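Local coordinates for tRNA dimethylallyltransferase (Staphylococcus epidermidis ATCC 12228, PDB 3D3Q), which probably transfers a dimethylallyl group from dimethylallyl diphosphate to the adenine at position 37 of tRNAs that read codons beginning with uridine, at residues Phe8-Val13 / Asp197-Gly202; Asp73-Ala78 / Ala240-Gln245; Arg213-Val218 / Lys268-Ser273; Met128-Leu133 / Tyr175-Lys180. All blocks are in the same frame, centred on the assembly; numbering follows the deposited sequence.

Contact 1 of 4, residues Phe8-Val13 / Asp197-Gly202; sequences FLIVIV and DTLLIG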
# COMPACT_ATOMS: atom_id res chain seq x y z
N PHE A 8 2.94 18.94 -5.63
CA PHE A 8 2.49 17.75 -6.34
C PHE A 8 3.28 16.53 -5.88
O PHE A 8 4.51 16.58 -5.78
CB PHE A 8 2.66 17.93 -7.85
CG PHE A 8 2.07 16.80 -8.66
CD1 PHE A 8 0.70 16.55 -8.62
CD2 PHE A 8 2.87 15.99 -9.44
CE1 PHE A 8 0.14 15.50 -9.35
CE2 PHE A 8 2.32 14.94 -10.18
CZ PHE A 8 0.95 14.70 -10.13
N LEU A 9 2.56 15.44 -5.62
CA LEU A 9 3.17 14.18 -5.19
C LEU A 9 2.45 12.97 -5.78
O LEU A 9 1.22 12.93 -5.78
CB LEU A 9 3.10 14.08 -3.67
CG LEU A 9 3.70 12.80 -3.10
CD1 LEU A 9 5.20 12.88 -3.13
CD2 LEU A 9 3.23 12.63 -1.68
N ILE A 10 3.20 11.99 -6.29
CA ILE A 10 2.60 10.76 -6.84
C ILE A 10 2.78 9.67 -5.80
O ILE A 10 3.85 9.56 -5.21
CB ILE A 10 3.29 10.23 -8.14
CG1 ILE A 10 3.15 11.22 -9.30
CG2 ILE A 10 2.61 8.94 -8.59
CD1 ILE A 10 1.74 11.36 -9.80
N VAL A 11 1.74 8.88 -5.57
CA VAL A 11 1.85 7.78 -4.59
C VAL A 11 1.35 6.47 -5.25
O VAL A 11 0.19 6.38 -5.69
CB VAL A 11 1.02 8.07 -3.28
CG1 VAL A 11 1.35 7.06 -2.21
CG2 VAL A 11 1.32 9.46 -2.77
N ILE A 12 2.23 5.47 -5.33
CA ILE A 12 1.90 4.20 -5.95
C ILE A 12 2.01 3.05 -4.95
O ILE A 12 3.11 2.53 -4.71
CB ILE A 12 2.83 3.92 -7.15
CG1 ILE A 12 2.78 5.11 -8.11
CG2 ILE A 12 2.39 2.67 -7.88
CD1 ILE A 12 3.78 5.04 -9.25
N VAL A 13 0.88 2.66 -4.37
CA VAL A 13 0.85 1.58 -3.39
C VAL A 13 0.37 0.32 -4.06
O VAL A 13 -0.22 0.37 -5.13
CB VAL A 13 -0.10 1.90 -2.22
CG1 VAL A 13 0.40 3.11 -1.44
CG2 VAL A 13 -1.49 2.17 -2.76
N ASP A 197 -0.84 17.72 -2.98
CA ASP A 197 -1.77 17.58 -4.09
C ASP A 197 -1.53 16.15 -4.60
O ASP A 197 -1.01 15.95 -5.71
CB ASP A 197 -1.43 18.57 -5.21
CG ASP A 197 -2.20 18.29 -6.48
OD1 ASP A 197 -1.80 18.77 -7.56
OD2 ASP A 197 -3.22 17.57 -6.40
N THR A 198 -1.90 15.17 -3.78
CA THR A 198 -1.67 13.76 -4.08
C THR A 198 -2.40 13.11 -5.25
O THR A 198 -3.55 13.43 -5.55
CB THR A 198 -1.93 12.88 -2.82
OG1 THR A 198 -3.34 12.72 -2.63
CG2 THR A 198 -1.32 13.53 -1.57
N LEU A 199 -1.71 12.19 -5.90
CA LEU A 199 -2.26 11.42 -7.00
C LEU A 199 -2.07 9.97 -6.55
O LEU A 199 -1.21 9.26 -7.03
CB LEU A 199 -1.48 11.69 -8.30
CG LEU A 199 -1.83 10.86 -9.54
CD1 LEU A 199 -3.32 10.57 -9.63
CD2 LEU A 199 -1.34 11.62 -10.75
N LEU A 200 -2.89 9.57 -5.59
CA LEU A 200 -2.82 8.25 -5.00
C LEU A 200 -3.36 7.15 -5.89
O LEU A 200 -4.56 7.08 -6.16
CB LEU A 200 -3.56 8.26 -3.67
CG LEU A 200 -3.45 7.05 -2.76
CD1 LEU A 200 -2.02 6.89 -2.26
CD2 LEU A 200 -4.40 7.24 -1.59
N ILE A 201 -2.47 6.27 -6.35
CA ILE A 201 -2.88 5.17 -7.21
C ILE A 201 -2.45 3.82 -6.60
O ILE A 201 -1.38 3.70 -5.98
CB ILE A 201 -2.32 5.34 -8.68
CG1 ILE A 201 -0.89 4.87 -8.78
CG2 ILE A 201 -2.32 6.79 -9.10
CD1 ILE A 201 -0.79 3.48 -9.29
N GLY A 202 -3.30 2.81 -6.76
CA GLY A 202 -3.01 1.50 -6.23
C GLY A 202 -3.24 0.40 -7.25
O GLY A 202 -4.12 0.52 -8.10
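V11 and L200 are parallel bridge partners at the centre of two adjacent strands, 8-13 and 197-202. The strands run in the same direction, 15° apart, and stay in register from F8 with D197 to V13 with G202. Toward the C-terminal end both bonds are regular. I201 N donates to V11 O at 2.7 Å, and V13 N donates to I201 O at 3.0 Å. I201 therefore holds strand 8-13 through both its N-H and its carbonyl. L199 does likewise, giving its N-H to L9 O at 3.0 Å, but the return bond from V11 N to L199 O is weak.

The side chains of the buried middle are all apolar. I10 and L199 run alongside each other off the same face of the sheet, with I10 CD1 against L199 CD2. I12 and I201 repeat this pairing further on, where I12 CG2 is 3.6 Å from I201 CD1. On the other face, V11 CG1 meets L200 CD1.

The N-terminal end is looser and partly exposed. F8 has CG anti to its backbone N (chi1 -174°), and its ring reaches across to D197, with F8 CD1 3.4 Å from D197 O. The ring edge also approaches L199, F8 CZ lying 3.9 Å from L199 CD2. The carboxylate of D197 has its salt bridge elsewhere, with R314 of helix 300-314.

Strand 98-102 flanks strand 8-13 on its other side. This central parallel sheet is that of the P-loop NTPase fold, in which strand 8-13 runs directly into the predicted ATP-binding loop, G14 to T21.

Contact 2 of 4, residues Asp73-Ala78 / Ala240-Gln245; sequences DASFSA and ASQSMQ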
# COMPACT_ATOMS: atom_id res chain seq x y z
N ASP A 73 19.48 -3.31 13.79
CA ASP A 73 19.16 -2.99 15.19
C ASP A 73 18.58 -1.59 15.38
O ASP A 73 18.18 -1.21 16.49
CB ASP A 73 20.41 -3.15 16.07
CG ASP A 73 21.55 -2.24 15.63
OD1 ASP A 73 21.39 -0.99 15.72
OD2 ASP A 73 22.62 -2.76 15.21
N ALA A 74 18.54 -0.82 14.29
CA ALA A 74 18.00 0.53 14.35
C ALA A 74 16.49 0.48 14.46
O ALA A 74 15.86 -0.53 14.16
CB ALA A 74 18.41 1.31 13.10
N SER A 75 15.91 1.58 14.90
CA SER A 75 14.47 1.64 15.06
C SER A 75 13.82 2.50 13.99
O SER A 75 14.41 3.46 13.50
CB SER A 75 14.13 2.18 16.45
OG SER A 75 12.74 2.42 16.55
N PHE A 76 12.60 2.13 13.61
CA PHE A 76 11.88 2.87 12.61
C PHE A 76 10.42 2.98 13.00
O PHE A 76 9.95 2.23 13.87
CB PHE A 76 12.03 2.20 11.25
CG PHE A 76 11.86 3.13 10.10
CD1 PHE A 76 12.71 4.22 9.96
CD2 PHE A 76 10.84 2.95 9.18
CE1 PHE A 76 12.54 5.13 8.91
CE2 PHE A 76 10.67 3.85 8.12
CZ PHE A 76 11.52 4.95 8.00
N SER A 77 9.70 3.90 12.37
CA SER A 77 8.30 4.11 12.71
C SER A 77 7.57 4.96 11.69
O SER A 77 8.19 5.63 10.87
CB SER A 77 8.21 4.81 14.05
OG SER A 77 8.72 6.13 13.93
N ALA A 78 6.25 4.95 11.75
CA ALA A 78 5.47 5.75 10.83
C ALA A 78 5.92 7.23 10.82
O ALA A 78 6.13 7.78 9.75
CB ALA A 78 3.98 5.64 11.18
N ALA A 240 16.38 -10.63 17.93
CA ALA A 240 15.79 -9.87 19.03
C ALA A 240 15.43 -8.43 18.63
O ALA A 240 14.84 -7.67 19.41
CB ALA A 240 16.73 -9.87 20.24
N SER A 241 15.79 -8.06 17.40
CA SER A 241 15.52 -6.73 16.86
C SER A 241 14.14 -6.65 16.23
O SER A 241 13.58 -7.66 15.80
CB SER A 241 16.57 -6.38 15.81
OG SER A 241 17.87 -6.54 16.32
N GLN A 242 13.59 -5.45 16.16
CA GLN A 242 12.27 -5.25 15.57
C GLN A 242 12.25 -5.76 14.14
O GLN A 242 11.34 -6.48 13.74
CB GLN A 242 11.91 -3.77 15.58
CG GLN A 242 11.05 -3.30 14.41
CD GLN A 242 10.84 -1.80 14.41
OE1 GLN A 242 11.79 -1.03 14.39
NE2 GLN A 242 9.58 -1.38 14.44
N SER A 243 13.27 -5.40 13.37
CA SER A 243 13.35 -5.82 11.98
C SER A 243 13.25 -7.34 11.82
O SER A 243 12.57 -7.82 10.92
CB SER A 243 14.65 -5.32 11.39
OG SER A 243 15.72 -5.70 12.22
N MSE A 244 13.91 -8.10 12.69
CA MSE A 244 13.90 -9.56 12.62
C MSE A 244 12.57 -10.18 12.98
O MSE A 244 12.45 -11.41 13.04
CB MSE A 244 14.96 -10.15 13.54
CG MSE A 244 16.39 -9.90 13.12
SE MSE A 244 16.92 -10.91 11.56
CE MSE A 244 17.54 -12.52 12.43
N GLN A 245 11.57 -9.34 13.22
CA GLN A 245 10.23 -9.80 13.59
C GLN A 245 9.28 -9.67 12.43
O GLN A 245 8.12 -10.07 12.53
CB GLN A 245 9.70 -8.98 14.76
CG GLN A 245 10.32 -9.35 16.07
CD GLN A 245 9.99 -10.77 16.44
OE1 GLN A 245 8.82 -11.12 16.58
NE2 GLN A 245 11.01 -11.60 16.60
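D73 and S241 bring the two loops together at one end, with their CA atoms 5.5 Å apart. The CB of D73 points away from 240-245. Its contact is made by the backbone, and S241 OG sits 3.9 Å from D73 CA. That hydroxyl is hydrogen-bonded to F238 O; against D73 it merely packs.

At A74 the side chain also turns away, and the carbonyl is left nearest to Q242. A74 O is bonded weakly to the hydroxyl of Y44. S75 passes close to the end of the Q242 side chain, its CA 3.8 Å from Q242 OE1.

F76 supplies the polar link of the contact. Its backbone N gives a weak hydrogen bond to Q242 OE1, 3.4 Å long with an angle of 155° at the hydrogen. The Q242 chain is extended beyond CG (chi2 -174°), which carries the amide across to the F76 backbone. The F76 ring leads off in another direction and packs on Y44 and M66. S77 then caps the N terminus of the next helix, its OG bonded to E80 N.

The contact is small and lies at the surface. Q245 begins a region thought, by similarity, to interact with substrate tRNA. Residues 73-78 run from the region after strand 64-65 into helix 78-94. Residues 240-245 follow helix 226-235, on which M244 packs, and precede helix 252-257.

Contact 3 of 4, residues Arg213-Val218 / Lys268-Ser273; sequences RINKRV and KLKQHS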
# COMPACT_ATOMS: atom_id res chain seq x y z
N ARG A 213 0.05 -15.55 -6.58
CA ARG A 213 1.31 -14.87 -6.84
C ARG A 213 2.17 -14.81 -5.60
O ARG A 213 3.39 -14.99 -5.67
CB ARG A 213 1.06 -13.46 -7.36
CG ARG A 213 0.22 -13.42 -8.61
CD ARG A 213 0.39 -12.12 -9.33
NE ARG A 213 1.66 -11.93 -9.94
CZ ARG A 213 2.51 -10.91 -9.94
NH1 ARG A 213 3.59 -11.12 -10.65
NH2 ARG A 213 2.36 -9.76 -9.28
N ILE A 214 1.54 -14.57 -4.45
CA ILE A 214 2.28 -14.51 -3.20
C ILE A 214 2.94 -15.86 -2.96
O ILE A 214 4.14 -15.94 -2.71
CB ILE A 214 1.37 -14.14 -2.02
CG1 ILE A 214 0.80 -12.73 -2.22
CG2 ILE A 214 2.15 -14.21 -0.71
CD1 ILE A 214 -0.22 -12.31 -1.20
N ASN A 215 2.18 -16.95 -3.04
CA ASN A 215 2.82 -18.24 -2.84
C ASN A 215 4.00 -18.39 -3.76
O ASN A 215 5.03 -18.93 -3.38
CB ASN A 215 1.84 -19.39 -3.08
CG ASN A 215 0.71 -19.38 -2.10
OD1 ASN A 215 0.90 -19.13 -0.91
ND2 ASN A 215 -0.49 -19.65 -2.59
N LYS A 216 3.86 -17.90 -4.98
CA LYS A 216 4.94 -18.01 -5.95
C LYS A 216 6.13 -17.10 -5.64
O LYS A 216 7.26 -17.41 -5.99
CB LYS A 216 4.42 -17.73 -7.36
CG LYS A 216 5.45 -17.96 -8.44
CD LYS A 216 4.84 -18.53 -9.73
CE LYS A 216 5.92 -18.84 -10.78
NZ LYS A 216 5.37 -19.50 -11.98
N ARG A 217 5.89 -15.98 -4.97
CA ARG A 217 6.98 -15.07 -4.65
C ARG A 217 7.77 -15.59 -3.46
O ARG A 217 8.96 -15.30 -3.32
CB ARG A 217 6.44 -13.68 -4.36
CG ARG A 217 7.48 -12.68 -3.94
CD ARG A 217 6.81 -11.34 -3.74
NE ARG A 217 5.67 -11.37 -2.81
CZ ARG A 217 5.77 -11.38 -1.49
NH1 ARG A 217 4.67 -11.41 -0.73
NH2 ARG A 217 6.97 -11.38 -0.91
N VAL A 218 7.10 -16.35 -2.61
CA VAL A 218 7.77 -16.91 -1.45
C VAL A 218 8.68 -18.02 -1.95
O VAL A 218 9.78 -18.20 -1.44
CB VAL A 218 6.73 -17.45 -0.40
CG1 VAL A 218 7.45 -18.09 0.77
CG2 VAL A 218 5.87 -16.31 0.11
N LYS A 268 3.81 -21.43 7.03
CA LYS A 268 3.39 -20.27 7.81
C LYS A 268 3.86 -18.96 7.18
O LYS A 268 3.21 -17.93 7.32
CB LYS A 268 3.91 -20.39 9.24
CG LYS A 268 3.29 -21.56 10.00
CD LYS A 268 3.59 -21.50 11.50
CE LYS A 268 5.09 -21.57 11.79
NZ LYS A 268 5.43 -21.59 13.26
N LEU A 269 5.00 -19.01 6.49
CA LEU A 269 5.53 -17.83 5.83
C LEU A 269 4.62 -17.37 4.67
O LEU A 269 4.37 -16.18 4.50
CB LEU A 269 6.95 -18.11 5.30
CG LEU A 269 7.62 -17.10 4.38
CD1 LEU A 269 7.62 -15.73 5.02
CD2 LEU A 269 9.04 -17.55 4.07
N LYS A 270 4.12 -18.32 3.88
CA LYS A 270 3.23 -17.98 2.77
C LYS A 270 1.87 -17.55 3.31
O LYS A 270 1.16 -16.78 2.66
CB LYS A 270 3.04 -19.18 1.84
CG LYS A 270 4.33 -19.72 1.22
CD LYS A 270 4.04 -20.89 0.29
CE LYS A 270 5.31 -21.48 -0.28
NZ LYS A 270 5.01 -22.43 -1.37
N GLN A 271 1.51 -18.05 4.48
CA GLN A 271 0.24 -17.68 5.07
C GLN A 271 0.32 -16.23 5.57
O GLN A 271 -0.42 -15.38 5.09
CB GLN A 271 -0.11 -18.62 6.23
CG GLN A 271 -1.59 -18.57 6.59
CD GLN A 271 -1.88 -19.08 7.99
OE1 GLN A 271 -3.04 -19.23 8.37
NE2 GLN A 271 -0.82 -19.35 8.77
N HIS A 272 1.21 -15.95 6.52
CA HIS A 272 1.38 -14.59 7.04
C HIS A 272 1.48 -13.60 5.88
O HIS A 272 1.07 -12.45 6.01
CB HIS A 272 2.67 -14.46 7.87
CG HIS A 272 2.64 -15.18 9.18
ND1 HIS A 272 2.46 -16.54 9.28
CD2 HIS A 272 2.80 -14.72 10.44
CE1 HIS A 272 2.52 -16.89 10.56
NE2 HIS A 272 2.72 -15.80 11.28
N SER A 273 2.06 -14.04 4.77
CA SER A 273 2.22 -13.18 3.62
C SER A 273 0.88 -12.94 2.98
O SER A 273 0.58 -11.83 2.53
CB SER A 273 3.20 -13.78 2.62
OG SER A 273 4.52 -13.82 3.13
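The axes of segments 213-218 and 268-273 come within 9.3 Å at 136°; N215 and K270 have the nearest CA atoms, 5.6 Å apart. This is helix-helix packing of broadly antiparallel type, between helix 207-224 and helix 262-286.

V218 packs one end of the contact. Its CG1 lies anti to the backbone N (chi1 177°), and this branch touches both L269 and K270. V218 CG1 is 3.7 Å from L269 CD2, and the two side chains lie alongside, pointing opposite ways. V218 CG1 is also 3.5 Å from K270 CG, part of the lysine's aliphatic stem.

K270 is extended and crosses N215 at about a right angle. N215 OD1 rests 3.5 Å from K270 CB. The polar ends are held by other residues: N215 OD1 accepts from R274, and K270 NZ forms a salt bridge with D219.

At the other end, I214 CG2 packs on S273 CB at 3.5 Å. The side chain of R217 is about 4 Å from that of T16, a residue assigned to substrate binding by similarity. The buried S273 hydroxyl folds back on its own helix. S273 OG donates to L269 O at 2.7 Å, from the face of that carbonyl opposite to S273 N.

Contact 4 of 4, residues Met128-Leu133 / Tyr175-Lys180; sequences MKQVKL and YYLKTK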
# COMPACT_ATOMS: atom_id res chain seq x y z
N MSE A 128 -17.79 -7.75 7.66
CA MSE A 128 -17.44 -8.04 6.28
C MSE A 128 -18.55 -8.80 5.58
O MSE A 128 -18.83 -8.57 4.41
CB MSE A 128 -16.17 -8.89 6.22
CG MSE A 128 -14.98 -8.15 5.66
SE MSE A 128 -14.83 -6.59 6.55
CE MSE A 128 -14.42 -5.39 5.21
N LYS A 129 -19.18 -9.72 6.32
CA LYS A 129 -20.27 -10.53 5.79
C LYS A 129 -21.57 -9.74 5.80
O LYS A 129 -22.31 -9.71 4.80
CB LYS A 129 -20.44 -11.81 6.64
CG LYS A 129 -21.17 -12.95 5.92
CD LYS A 129 -21.13 -14.27 6.71
CE LYS A 129 -21.31 -15.50 5.80
NZ LYS A 129 -22.57 -15.53 4.99
N GLN A 130 -21.84 -9.10 6.93
CA GLN A 130 -23.04 -8.29 7.11
C GLN A 130 -23.09 -7.21 6.04
O GLN A 130 -24.07 -7.09 5.31
CB GLN A 130 -23.02 -7.64 8.51
CG GLN A 130 -24.33 -6.97 8.99
CD GLN A 130 -24.56 -5.55 8.45
OE1 GLN A 130 -24.99 -5.36 7.30
NE2 GLN A 130 -24.26 -4.55 9.28
N VAL A 131 -22.01 -6.44 5.94
CA VAL A 131 -21.91 -5.35 4.96
C VAL A 131 -21.98 -5.84 3.52
O VAL A 131 -22.69 -5.26 2.69
CB VAL A 131 -20.60 -4.56 5.16
CG1 VAL A 131 -20.42 -3.55 4.02
CG2 VAL A 131 -20.64 -3.84 6.51
N LYS A 132 -21.22 -6.89 3.22
CA LYS A 132 -21.19 -7.43 1.87
C LYS A 132 -22.55 -8.02 1.56
O LYS A 132 -23.14 -7.71 0.52
CB LYS A 132 -20.10 -8.50 1.76
CG LYS A 132 -19.56 -8.71 0.33
CD LYS A 132 -18.77 -7.49 -0.16
CE LYS A 132 -18.25 -7.69 -1.59
NZ LYS A 132 -17.34 -6.60 -2.07
N LEU A 133 -23.06 -8.85 2.46
CA LEU A 133 -24.36 -9.46 2.23
C LEU A 133 -25.44 -8.43 2.04
O LEU A 133 -26.28 -8.57 1.15
CB LEU A 133 -24.74 -10.36 3.40
CG LEU A 133 -24.11 -11.74 3.27
CD1 LEU A 133 -24.37 -12.51 4.56
CD2 LEU A 133 -24.69 -12.48 2.05
N TYR A 175 -19.12 2.37 3.28
CA TYR A 175 -18.33 2.93 4.38
C TYR A 175 -19.13 3.03 5.68
O TYR A 175 -18.66 2.63 6.74
CB TYR A 175 -17.84 4.32 3.98
CG TYR A 175 -17.10 5.02 5.08
CD1 TYR A 175 -15.76 4.75 5.33
CD2 TYR A 175 -17.74 5.95 5.88
CE1 TYR A 175 -15.07 5.38 6.35
CE2 TYR A 175 -17.07 6.59 6.90
CZ TYR A 175 -15.74 6.31 7.14
OH TYR A 175 -15.10 6.98 8.16
N TYR A 176 -20.33 3.59 5.57
CA TYR A 176 -21.25 3.75 6.69
C TYR A 176 -21.53 2.41 7.35
O TYR A 176 -21.26 2.21 8.52
CB TYR A 176 -22.58 4.34 6.19
CG TYR A 176 -23.64 4.38 7.27
CD1 TYR A 176 -23.39 5.05 8.47
CD2 TYR A 176 -24.86 3.74 7.12
CE1 TYR A 176 -24.33 5.07 9.49
CE2 TYR A 176 -25.81 3.74 8.14
CZ TYR A 176 -25.54 4.42 9.33
OH TYR A 176 -26.46 4.47 10.36
N LEU A 177 -22.10 1.49 6.56
CA LEU A 177 -22.44 0.16 7.05
C LEU A 177 -21.32 -0.54 7.83
O LEU A 177 -21.60 -1.33 8.72
CB LEU A 177 -22.88 -0.75 5.89
CG LEU A 177 -24.36 -1.13 5.72
CD1 LEU A 177 -25.05 -1.29 7.08
CD2 LEU A 177 -25.07 -0.07 4.90
N LYS A 178 -20.06 -0.25 7.49
CA LYS A 178 -18.93 -0.85 8.18
C LYS A 178 -18.55 -0.09 9.46
O LYS A 178 -18.62 -0.63 10.57
CB LYS A 178 -17.71 -0.91 7.26
CG LYS A 178 -17.80 -1.97 6.18
CD LYS A 178 -16.58 -1.96 5.25
CE LYS A 178 -16.69 -3.07 4.22
NZ LYS A 178 -15.65 -2.97 3.18
N THR A 179 -18.14 1.16 9.30
CA THR A 179 -17.74 2.00 10.42
C THR A 179 -18.93 2.61 11.17
O THR A 179 -18.76 3.16 12.26
CB THR A 179 -16.87 3.15 9.96
OG1 THR A 179 -16.48 3.93 11.09
CG2 THR A 179 -17.64 4.02 9.00
N LYS A 180 -20.11 2.53 10.58
CA LYS A 180 -21.32 3.05 11.22
C LYS A 180 -21.25 4.55 11.46
O LYS A 180 -22.06 5.11 12.20
CB LYS A 180 -21.55 2.34 12.55
CG LYS A 180 -22.82 1.51 12.62
CD LYS A 180 -24.09 2.37 12.65
CE LYS A 180 -25.32 1.49 12.59
NZ LYS A 180 -25.25 0.64 11.34
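V131 meets K178 and L177 where helices 125-136 and 166-179 pack as an antiparallel pair. The axes of segments 128-133 and 175-179 come within 9.4 Å at 156°. Both helices belong to the mainly helical part of the chain between strands 98-102 and 197-204, away from the annotated sites.

V131 has the most surface buried. Its CB points toward the other helix, and both methyls take part. V131 CG2 is 3.4 Å from K178 CG and 3.9 Å from L177 CB. It also lies against L177 O, a carbonyl that accepts a hydrogen bond from K127 NZ. CG1 packs alongside the K178 stem.

The K178 chain runs roughly perpendicular to the V131 side chain. Beyond CG it is fully extended, which lays the methylenes past V131 and takes the amine on toward M128. The charge is met within its own helix by a salt bridge to E174.

L177 covers the other flank. L177 CD1 lies 4.0 Å from Q130 NE2, a van der Waals contact in which the two side chains cross nearly at right angles.

M128, a selenomethionine, closes the K178 side. Its chain bends back toward the contact although its CB points away, and M128 CE ends 3.4 Å from K178 NZ.

Contact 1 lies in the central sheet, and the other three are spread around it, each centred about 27 Å away. Contact 1 approaches the predicted ATP-binding loop, the I12 side chain about 4 Å from that of K20. Contact 3 also lies next to this loop, through R217. Strand 197-204 is followed directly by helix 207-224, which joins contacts 1 and 3 along the chain. Contacts 2 and 3 come nearest to each other, about 7 Å between closest atoms, without touching. Contact 4 stands apart from the annotated sites, its centre about 35 Å from that of contact 2.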